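Local coordinates for probable branched-chain amino acid ABC transporter, amino acid binding protein (Thermus thermophilus, PDB 3LKB) that binds valine and probably serves as the substrate-binding protein of an ABC transporter for branched-chain amino acids, at residues 32-37 with 41-46; 56-61 with 151-156; 62-67 with 87-92. The protein carries 2 engineered substitutions. All coordinates share one frame; numbering follows the deposited sequence.

Contact 1 (32-37 with 41-46); sequences EDYCKW and RKLVPG
The carbonyl oxygen of Trp37 accepts the backbone N-H of Arg41 at 3.0 Å from Trp37 O to Arg41 N, with an N-H...O angle of 158°. This is the i to i+4 bond of an alpha-helix, in its last turn. The side chains of the same two residues also meet. Trp37 has CG anti to its backbone N (chi1 -164°), which carries the indole along the helix toward its C-terminal end. In Arg41 the first torsion sets CG anti to the carbonyl carbon and so over one indole face, 3.5 Å from the centroid of the five-membered ring of Trp37, a CH-pi contact; the later bends keep CD near NE1 and CE2. A long aliphatic stem suits this exposed place because it can cover an aromatic face, and Trp37 CZ2 lies at the edge of the guanidinium, whose plane is 46° from the indole. Leu43 then brings CD2 to 3.5 Å from CZ3 of Trp37, and the same methyl lies 3.8 Å from the OH of Tyr34. Tyr34 and Trp37 are themselves packed against helix 263-274, so Leu43 extends an apolar patch that joins the loop to the body of the domain. Lys42, with positive phi, turns the chain so that Leu43 can fold back: Leu43 N bonds to Ala38 O and Lys42 N to Asn39 O. This is a Schellman motif, closing helix 21-41 before the chain enters strand 47-55.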
loop_
_atom_site.group_PDB
_atom_site.type_symbol
_atom_site.label_atom_id
_atom_site.label_comp_id
_atom_site.label_asym_id
_atom_site.label_seq_id
_atom_site.Cartn_x
_atom_site.Cartn_y
_atom_site.Cartn_z
ATOM N N GLU A 32 -2.362 -1.705 -14.678
ATOM C CA GLU A 32 -2.152 -0.376 -15.185
ATOM C C GLU A 32 -0.996 -0.397 -16.167
ATOM O O GLU A 32 -1.097 0.175 -17.238
ATOM C CB GLU A 32 -1.849 0.590 -14.058
ATOM C CG GLU A 32 -1.763 2.010 -14.553
ATOM C CD GLU A 32 -1.750 3.047 -13.430
ATOM O OE1 GLU A 32 -2.495 2.887 -12.415
ATOM O OE2 GLU A 32 -0.988 4.035 -13.585
ATOM N N ASP A 33 0.090 -1.080 -15.803
ATOM C CA ASP A 33 1.270 -1.152 -16.667
ATOM C C ASP A 33 1.042 -1.832 -18.026
ATOM O O ASP A 33 1.469 -1.317 -19.067
ATOM C CB ASP A 33 2.463 -1.786 -15.928
ATOM C CG ASP A 33 2.996 -0.864 -14.861
ATOM O OD1 ASP A 33 2.483 0.275 -14.831
ATOM O OD2 ASP A 33 3.865 -1.257 -14.048
ATOM N N TYR A 34 0.377 -2.954 -17.973
ATOM C CA TYR A 34 0.115 -3.715 -19.178
ATOM C C TYR A 34 -0.777 -2.924 -20.130
ATOM O O TYR A 34 -0.558 -2.900 -21.348
ATOM C CB TYR A 34 -0.558 -5.018 -18.799
ATOM C CG TYR A 34 -0.527 -5.939 -19.975
ATOM C CD1 TYR A 34 0.638 -6.586 -20.267
ATOM C CD2 TYR A 34 -1.662 -6.085 -20.747
ATOM C CE1 TYR A 34 0.712 -7.399 -21.365
ATOM C CE2 TYR A 34 -1.593 -6.890 -21.860
ATOM C CZ TYR A 34 -0.416 -7.530 -22.158
ATOM O OH TYR A 34 -0.348 -8.310 -23.275
ATOM N N CYS A 35 -1.798 -2.285 -19.544
ATOM C CA CYS A 35 -2.718 -1.493 -20.320
ATOM C C CYS A 35 -1.979 -0.345 -20.995
ATOM O O CYS A 35 -2.292 0.039 -22.133
ATOM C CB CYS A 35 -3.829 -0.952 -19.440
ATOM S SG CYS A 35 -5.200 -0.176 -20.352
ATOM N N LYS A 36 -0.976 0.166 -20.265
ATOM C CA LYS A 36 -0.113 1.246 -20.725
ATOM C C LYS A 36 0.720 0.769 -21.894
ATOM O O LYS A 36 0.847 1.439 -22.917
ATOM C CB LYS A 36 0.814 1.664 -19.590
ATOM C CG LYS A 36 1.223 3.124 -19.641
ATOM C CD LYS A 36 0.981 3.830 -18.317
ATOM C CE LYS A 36 -0.497 4.098 -18.100
ATOM N NZ LYS A 36 -0.738 4.852 -16.833
ATOM N N TRP A 37 1.324 -0.429 -21.722
ATOM C CA TRP A 37 2.064 -1.125 -22.776
ATOM C C TRP A 37 1.195 -1.493 -24.006
ATOM O O TRP A 37 1.635 -1.353 -25.123
ATOM C CB TRP A 37 2.775 -2.369 -22.212
ATOM C CG TRP A 37 3.851 -2.959 -23.088
ATOM C CD1 TRP A 37 5.153 -2.513 -23.219
ATOM C CD2 TRP A 37 3.759 -4.135 -23.886
ATOM N NE1 TRP A 37 5.868 -3.340 -24.069
ATOM C CE2 TRP A 37 5.026 -4.335 -24.500
ATOM C CE3 TRP A 37 2.728 -5.035 -24.159
ATOM C CZ2 TRP A 37 5.275 -5.386 -25.391
ATOM C CZ3 TRP A 37 2.983 -6.115 -25.052
ATOM C CH2 TRP A 37 4.246 -6.273 -25.657
ATOM N N ARG A 41 2.468 -0.129 -27.733
ATOM C CA ARG A 41 2.788 -1.088 -28.772
ATOM C C ARG A 41 1.645 -1.305 -29.744
ATOM O O ARG A 41 1.751 -2.112 -30.650
ATOM C CB ARG A 41 3.144 -2.422 -28.140
ATOM C CG ARG A 41 4.064 -2.304 -26.941
ATOM C CD ARG A 41 5.552 -2.082 -27.326
ATOM N NE ARG A 41 5.952 -2.850 -28.505
ATOM C CZ ARG A 41 6.572 -2.321 -29.560
ATOM N NH1 ARG A 41 6.884 -1.021 -29.578
ATOM N NH2 ARG A 41 6.889 -3.100 -30.595
ATOM N N LYS A 42 0.536 -0.604 -29.538
ATOM C CA LYS A 42 -0.652 -0.764 -30.391
ATOM C C LYS A 42 -1.028 -2.245 -30.610
ATOM O O LYS A 42 -1.219 -2.721 -31.730
ATOM C CB LYS A 42 -0.477 0.007 -31.713
ATOM C CG LYS A 42 -0.927 1.484 -31.625
ATOM C CD LYS A 42 0.245 2.464 -31.802
ATOM C CE LYS A 42 0.619 2.711 -33.302
ATOM N NZ LYS A 42 2.101 2.994 -33.537
ATOM N N LEU A 43 -1.114 -2.963 -29.506
ATOM C CA LEU A 43 -1.509 -4.343 -29.519
ATOM C C LEU A 43 -2.891 -4.565 -30.118
ATOM O O LEU A 43 -3.138 -5.608 -30.708
ATOM C CB LEU A 43 -1.488 -4.888 -28.097
ATOM C CG LEU A 43 -0.293 -5.707 -27.595
ATOM C CD1 LEU A 43 1.030 -5.252 -28.143
ATOM C CD2 LEU A 43 -0.304 -5.672 -26.075
ATOM N N VAL A 44 -3.809 -3.625 -29.927
ATOM C CA VAL A 44 -5.086 -3.749 -30.589
ATOM C C VAL A 44 -5.289 -2.600 -31.560
ATOM O O VAL A 44 -5.580 -1.481 -31.177
ATOM C CB VAL A 44 -6.309 -3.926 -29.640
ATOM C CG1 VAL A 44 -6.010 -4.976 -28.575
ATOM C CG2 VAL A 44 -6.660 -2.614 -28.990
ATOM N N PRO A 45 -5.165 -2.899 -32.833
ATOM C CA PRO A 45 -5.216 -1.823 -33.802
ATOM C C PRO A 45 -6.573 -1.129 -33.751
ATOM O O PRO A 45 -7.616 -1.801 -33.713
ATOM C CB PRO A 45 -5.002 -2.548 -35.148
ATOM C CG PRO A 45 -4.452 -3.992 -34.762
ATOM C CD PRO A 45 -5.217 -4.227 -33.465
ATOM N N GLY A 46 -6.531 0.196 -33.671
ATOM C CA GLY A 46 -7.708 1.043 -33.683
ATOM C C GLY A 46 -8.323 1.293 -32.312
ATOM O O GLY A 46 -9.425 1.809 -32.232
#

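Contact 2 (56-61 with 151-156); sequences DQYNNA and HPSPFG. With VAL (valine), chain C.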
loop_
_atom_site.group_PDB
_atom_site.type_symbol
_atom_site.label_atom_id
_atom_site.label_comp_id
_atom_site.label_asym_id
_atom_site.label_seq_id
_atom_site.Cartn_x
_atom_site.Cartn_y
_atom_site.Cartn_z
ATOM N N ASP A 56 -10.374 -0.074 -3.988
ATOM C CA ASP A 56 -11.538 -0.258 -3.137
ATOM C C ASP A 56 -11.205 -0.630 -1.706
ATOM O O ASP A 56 -12.119 -0.804 -0.913
ATOM C CB ASP A 56 -12.485 -1.321 -3.709
ATOM C CG ASP A 56 -11.816 -2.721 -3.867
ATOM O OD1 ASP A 56 -10.928 -3.103 -3.050
ATOM O OD2 ASP A 56 -12.208 -3.439 -4.834
ATOM N N GLN A 57 -9.914 -0.789 -1.396
ATOM C CA GLN A 57 -9.429 -1.175 -0.057
ATOM C C GLN A 57 -10.123 -2.401 0.562
ATOM O O GLN A 57 -10.239 -2.512 1.784
ATOM C CB GLN A 57 -9.500 0.017 0.891
ATOM C CG GLN A 57 -8.655 1.192 0.365
ATOM C CD GLN A 57 -8.514 2.310 1.334
ATOM O OE1 GLN A 57 -9.511 2.850 1.814
ATOM N NE2 GLN A 57 -7.263 2.680 1.645
ATOM N N TYR A 58 -10.558 -3.323 -0.290
ATOM C CA TYR A 58 -11.181 -4.557 0.169
ATOM C C TYR A 58 -12.532 -4.278 0.790
ATOM O O TYR A 58 -12.979 -5.044 1.602
ATOM C CB TYR A 58 -10.301 -5.269 1.225
ATOM C CG TYR A 58 -10.303 -6.769 1.089
ATOM C CD1 TYR A 58 -9.930 -7.359 -0.107
ATOM C CD2 TYR A 58 -10.705 -7.600 2.138
ATOM C CE1 TYR A 58 -9.944 -8.719 -0.256
ATOM C CE2 TYR A 58 -10.727 -8.992 1.989
ATOM C CZ TYR A 58 -10.327 -9.532 0.791
ATOM O OH TYR A 58 -10.309 -10.866 0.594
ATOM N N ASN A 59 -13.141 -3.153 0.445
ATOM C CA ASN A 59 -14.459 -2.831 0.944
ATOM C C ASN A 59 -15.487 -3.061 -0.183
ATOM O O ASN A 59 -15.518 -2.355 -1.190
ATOM C CB ASN A 59 -14.459 -1.387 1.465
ATOM C CG ASN A 59 -15.807 -0.941 2.041
ATOM O OD1 ASN A 59 -16.864 -1.383 1.622
ATOM N ND2 ASN A 59 -15.755 -0.035 2.991
ATOM N N ASN A 60 -16.310 -4.075 0.007
ATOM C CA ASN A 60 -17.281 -4.508 -0.996
ATOM C C ASN A 60 -18.230 -3.410 -1.494
ATOM O O ASN A 60 -18.563 -3.423 -2.684
ATOM C CB ASN A 60 -18.086 -5.706 -0.490
ATOM C CG ASN A 60 -17.216 -6.904 -0.163
ATOM O OD1 ASN A 60 -16.066 -7.023 -0.592
ATOM N ND2 ASN A 60 -17.762 -7.795 0.612
ATOM N N ALA A 61 -18.625 -2.462 -0.617
ATOM C CA ALA A 61 -19.422 -1.282 -1.001
ATOM C C ALA A 61 -18.691 -0.308 -1.919
ATOM O O ALA A 61 -19.292 0.250 -2.876
ATOM C CB ALA A 61 -19.964 -0.546 0.238
ATOM N N HIS A 151 -7.171 -16.488 6.408
ATOM C CA HIS A 151 -7.471 -15.088 6.529
ATOM C C HIS A 151 -8.932 -14.969 6.959
ATOM O O HIS A 151 -9.793 -15.799 6.547
ATOM C CB HIS A 151 -7.258 -14.444 5.164
ATOM C CG HIS A 151 -7.386 -12.958 5.164
ATOM N ND1 HIS A 151 -8.581 -12.317 4.902
ATOM C CD2 HIS A 151 -6.475 -11.983 5.425
ATOM C CE1 HIS A 151 -8.390 -11.009 4.986
ATOM N NE2 HIS A 151 -7.124 -10.782 5.299
ATOM N N PRO A 152 -9.241 -13.935 7.778
ATOM C CA PRO A 152 -10.610 -13.846 8.320
ATOM C C PRO A 152 -11.511 -13.216 7.292
ATOM O O PRO A 152 -11.792 -12.052 7.375
ATOM C CB PRO A 152 -10.457 -12.909 9.532
ATOM C CG PRO A 152 -8.898 -12.669 9.668
ATOM C CD PRO A 152 -8.421 -12.804 8.260
ATOM N N SER A 153 -11.923 -13.965 6.290
ATOM C CA SER A 153 -12.794 -13.407 5.276
ATOM C C SER A 153 -13.238 -14.551 4.475
ATOM O O SER A 153 -12.695 -15.635 4.606
ATOM C CB SER A 153 -12.035 -12.442 4.353
ATOM O OG SER A 153 -10.858 -13.044 3.867
ATOM N N PRO A 154 -14.222 -14.310 3.615
ATOM C CA PRO A 154 -14.616 -15.264 2.577
ATOM C C PRO A 154 -13.373 -15.797 1.832
ATOM O O PRO A 154 -13.314 -16.962 1.491
ATOM C CB PRO A 154 -15.478 -14.402 1.626
ATOM C CG PRO A 154 -16.062 -13.313 2.526
ATOM C CD PRO A 154 -14.974 -13.030 3.553
ATOM N N PHE A 155 -12.393 -14.935 1.547
ATOM C CA PHE A 155 -11.099 -15.363 0.942
ATOM C C PHE A 155 -10.330 -16.445 1.747
ATOM O O PHE A 155 -9.867 -17.465 1.192
ATOM C CB PHE A 155 -10.240 -14.131 0.663
ATOM C CG PHE A 155 -8.725 -14.370 0.672
ATOM C CD1 PHE A 155 -8.120 -15.284 -0.203
ATOM C CD2 PHE A 155 -7.903 -13.597 1.505
ATOM C CE1 PHE A 155 -6.714 -15.429 -0.236
ATOM C CE2 PHE A 155 -6.515 -13.733 1.474
ATOM C CZ PHE A 155 -5.914 -14.666 0.609
ATOM N N GLY A 156 -10.114 -16.244 3.016
ATOM C CA GLY A 156 -9.548 -17.266 3.839
ATOM C C GLY A 156 -10.350 -18.516 3.969
ATOM O O GLY A 156 -9.845 -19.557 3.956
HETATM N N VAL C . -6.940 -11.761 -1.683
HETATM C CA VAL C . -7.780 -12.492 -2.709
HETATM C C VAL C . -8.078 -11.703 -3.937
HETATM O O VAL C . -7.298 -11.875 -4.847
HETATM C CB VAL C . -9.129 -12.932 -2.189
HETATM C CG1 VAL C . -9.999 -11.811 -1.889
HETATM C CG2 VAL C . -9.732 -13.720 -3.174
HETATM O O HOH W 1 -13.013 -11.823 0.579
#
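This is a buried contact across the valine pocket, in which Tyr58, from the loop leading into helix 60-72, reaches residues at the start of helix 154-157. The two-lobed fold of periplasmic binding proteins holds its ligand in the cleft between lobes, and the two segments approach each other there by side chains, their backbones staying well apart. Tyr58 stands on a type I' turn from Asp56 to Asn59, and an Asx turn, Tyr58 N to Asp56 OD1 at 2.8 Å, braces its backbone. The phenol then spans the gap, its OH 3.3 Å from CB of Phe155, the two side chains crossing at about a right angle. The ring face of Phe155 receives the valine's amino N 3.6 Å above its plane, while the ligand's CB lies against CG and CD1. Tyrosine suits the facing position, since its ring is long enough to cross the cleft and its hydroxyl can still take a polar partner. Two residues before Phe155, Ser153 is the N-cap of the helix, its OG weakly accepting from Gly156 N and bonded to His151 ND1 at 2.6 Å. One water joins the two sides, 2.9 Å from Tyr58 OH and weakly accepting from the backbone N of Phe155.

Contact 3 (62-67 with 87-92); sequences NTQRFF and NLQLKP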
loop_
_atom_site.group_PDB
_atom_site.type_symbol
_atom_site.label_atom_id
_atom_site.label_comp_id
_atom_site.label_asym_id
_atom_site.label_seq_id
_atom_site.Cartn_x
_atom_site.Cartn_y
_atom_site.Cartn_z
ATOM N N ASN A 62 -17.409 -0.074 -1.647
ATOM C CA ASN A 62 -16.612 0.647 -2.623
ATOM C C ASN A 62 -16.601 -0.123 -3.958
ATOM O O ASN A 62 -16.879 0.463 -5.000
ATOM C CB ASN A 62 -15.191 0.987 -2.107
ATOM C CG ASN A 62 -15.228 1.917 -0.899
ATOM O OD1 ASN A 62 -16.179 2.643 -0.755
ATOM N ND2 ASN A 62 -14.221 1.859 -0.010
ATOM N N THR A 63 -16.352 -1.434 -3.934
ATOM C CA THR A 63 -16.266 -2.200 -5.188
ATOM C C THR A 63 -17.563 -2.129 -6.026
ATOM O O THR A 63 -17.516 -2.015 -7.250
ATOM C CB THR A 63 -15.948 -3.670 -4.916
ATOM O OG1 THR A 63 -14.803 -3.767 -4.061
ATOM C CG2 THR A 63 -15.733 -4.462 -6.237
ATOM N N GLN A 64 -18.712 -2.191 -5.357
ATOM C CA GLN A 64 -19.990 -2.152 -6.042
ATOM C C GLN A 64 -20.180 -0.786 -6.690
ATOM O O GLN A 64 -20.635 -0.686 -7.852
ATOM C CB GLN A 64 -21.163 -2.461 -5.070
ATOM C CG GLN A 64 -22.546 -2.707 -5.766
ATOM C CD GLN A 64 -23.669 -3.020 -4.784
ATOM O OE1 GLN A 64 -23.498 -3.861 -3.897
ATOM N NE2 GLN A 64 -24.830 -2.350 -4.940
ATOM N N ARG A 65 -19.824 0.261 -5.947
ATOM C CA ARG A 65 -20.029 1.611 -6.441
ATOM C C ARG A 65 -19.126 1.776 -7.640
ATOM O O ARG A 65 -19.560 2.261 -8.661
ATOM C CB ARG A 65 -19.780 2.653 -5.361
ATOM C CG ARG A 65 -19.994 4.145 -5.798
ATOM C CD ARG A 65 -18.661 4.976 -5.903
ATOM N NE ARG A 65 -17.944 5.008 -4.615
ATOM C CZ ARG A 65 -17.913 6.050 -3.782
ATOM N NH1 ARG A 65 -18.545 7.172 -4.108
ATOM N NH2 ARG A 65 -17.251 5.971 -2.618
ATOM N N PHE A 66 -17.885 1.321 -7.545
ATOM C CA PHE A 66 -16.956 1.493 -8.671
ATOM C C PHE A 66 -17.365 0.697 -9.914
ATOM O O PHE A 66 -17.183 1.146 -11.035
ATOM C CB PHE A 66 -15.552 1.113 -8.281
ATOM C CG PHE A 66 -14.937 2.025 -7.267
ATOM C CD1 PHE A 66 -15.320 3.369 -7.192
ATOM C CD2 PHE A 66 -13.934 1.543 -6.387
ATOM C CE1 PHE A 66 -14.752 4.211 -6.236
ATOM C CE2 PHE A 66 -13.336 2.364 -5.453
ATOM C CZ PHE A 66 -13.731 3.702 -5.356
ATOM N N PHE A 67 -17.959 -0.468 -9.697
ATOM C CA PHE A 67 -18.438 -1.289 -10.767
ATOM C C PHE A 67 -19.644 -0.681 -11.453
ATOM O O PHE A 67 -19.735 -0.705 -12.696
ATOM C CB PHE A 67 -18.818 -2.648 -10.209
ATOM C CG PHE A 67 -19.338 -3.602 -11.236
ATOM C CD1 PHE A 67 -18.570 -3.942 -12.363
ATOM C CD2 PHE A 67 -20.575 -4.167 -11.072
ATOM C CE1 PHE A 67 -19.040 -4.827 -13.301
ATOM C CE2 PHE A 67 -21.068 -5.085 -12.015
ATOM C CZ PHE A 67 -20.311 -5.423 -13.128
ATOM N N ASN A 87 -16.693 -10.372 -5.328
ATOM C CA ASN A 87 -17.156 -11.184 -6.448
ATOM C C ASN A 87 -18.372 -12.011 -6.105
ATOM O O ASN A 87 -19.311 -12.047 -6.897
ATOM C CB ASN A 87 -16.054 -12.098 -6.970
ATOM C CG ASN A 87 -15.067 -11.368 -7.855
ATOM O OD1 ASN A 87 -14.066 -10.808 -7.391
ATOM N ND2 ASN A 87 -15.317 -11.401 -9.137
ATOM N N LEU A 88 -18.373 -12.689 -4.946
ATOM C CA LEU A 88 -19.614 -13.387 -4.483
ATOM C C LEU A 88 -20.865 -12.489 -4.508
ATOM O O LEU A 88 -21.890 -12.866 -5.042
ATOM C CB LEU A 88 -19.428 -13.991 -3.102
ATOM C CG LEU A 88 -18.508 -15.225 -3.212
ATOM C CD1 LEU A 88 -17.983 -15.701 -1.847
ATOM C CD2 LEU A 88 -19.308 -16.344 -3.893
ATOM N N GLN A 89 -20.732 -11.282 -3.992
ATOM C CA GLN A 89 -21.800 -10.336 -3.843
ATOM C C GLN A 89 -22.288 -9.826 -5.206
ATOM O O GLN A 89 -23.462 -9.664 -5.407
ATOM C CB GLN A 89 -21.241 -9.153 -3.030
ATOM C CG GLN A 89 -22.173 -8.672 -2.045
ATOM C CD GLN A 89 -21.642 -7.563 -1.134
ATOM O OE1 GLN A 89 -21.468 -6.403 -1.555
ATOM N NE2 GLN A 89 -21.458 -7.913 0.151
ATOM N N LEU A 90 -21.367 -9.529 -6.121
ATOM C CA LEU A 90 -21.710 -9.092 -7.487
ATOM C C LEU A 90 -22.136 -10.159 -8.491
ATOM O O LEU A 90 -22.550 -9.785 -9.597
ATOM C CB LEU A 90 -20.506 -8.376 -8.107
ATOM C CG LEU A 90 -19.964 -7.338 -7.143
ATOM C CD1 LEU A 90 -18.786 -6.749 -7.781
ATOM C CD2 LEU A 90 -21.031 -6.302 -6.970
ATOM N N LYS A 91 -21.992 -11.452 -8.170
ATOM C CA LYS A 91 -22.373 -12.519 -9.133
ATOM C C LYS A 91 -23.778 -12.303 -9.764
ATOM O O LYS A 91 -23.906 -12.288 -10.998
ATOM C CB LYS A 91 -22.269 -13.937 -8.530
ATOM C CG LYS A 91 -20.865 -14.563 -8.481
ATOM C CD LYS A 91 -20.903 -15.966 -7.825
ATOM C CE LYS A 91 -21.169 -17.084 -8.889
ATOM N NZ LYS A 91 -21.273 -18.463 -8.294
ATOM N N PRO A 92 -24.832 -12.091 -8.941
ATOM C CA PRO A 92 -26.173 -11.873 -9.575
ATOM C C PRO A 92 -26.187 -10.737 -10.613
ATOM O O PRO A 92 -26.816 -10.860 -11.665
ATOM C CB PRO A 92 -27.078 -11.496 -8.370
ATOM C CG PRO A 92 -26.440 -12.230 -7.214
ATOM C CD PRO A 92 -24.922 -12.119 -7.465
#
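Two neighbouring helices of one lobe of the periplasmic binding protein fold, 60-72 and 84-97, pack side by side here, with strand 79-81 between them in the chain. Their segments run in broadly the same direction, crossing at -40°, and the axes come within 10.5 Å. Leu90 carries most of the contact. Its CG lies anti to the carbonyl carbon (chi1 -49°), and the branched end reaches across to helix 60-72, where each methyl finds its own partner. CD1 meets the Thr63 methyl, CG2, at 4.1 Å, and CD2 lies 4.1 Å from CG of Gln64, so the leucine fork straddles two successive residues of the facing helix. Thr63 suits this place because its two branches do different work: CG2 faces the leucine, while OG1 has Asp56 OD2 as its main partner, with Asn59 O as a second oxygen within hydrogen-bonding geometry. Gln64, by contrast, lends its aliphatic stem to Leu90; its amide lies beyond the leucine, where NE2 has a weak bond to Glu68 OE2. Near the exposed side Gln89 approaches, and its OE1 stands 4.0 Å from Gln64 OE1 with the amide planes at right angles: two carbonyl oxygens, both acceptors, are merely near each other, and neither can donate. One turn on from Thr63, the buried Phe67 stacks on Phe79 and touches Leu93. With dispersion contacts and no polar bond between the segments, the pairing of these helices rests on shape and hydrophobic burial, and the polar groups of Thr63 and Gln64 find partners outside the two segments.

How the contacts relate
Contacts 2 and 3 share helix 60-72 and touch: through the Thr63 hydroxyl, the turn that carries the pocket tyrosine is tied to the helix that packs on 84-97. Their centres are about 12 Å apart. Contact 1 stands separate, its centre about 30 Å from that of contact 2, at a helix end toward the surface. Contact 2 is buried and lined by rings and a water around a ligand; contact 3 is partly buried, aliphatic with amides near its exposed side; contact 1 joins a local backbone bond to an indole covered by an arginine stem. The segments lie 4, 90 and 20 residues apart in contacts 1, 2 and 3, so contact 2 spans by far the longest separation.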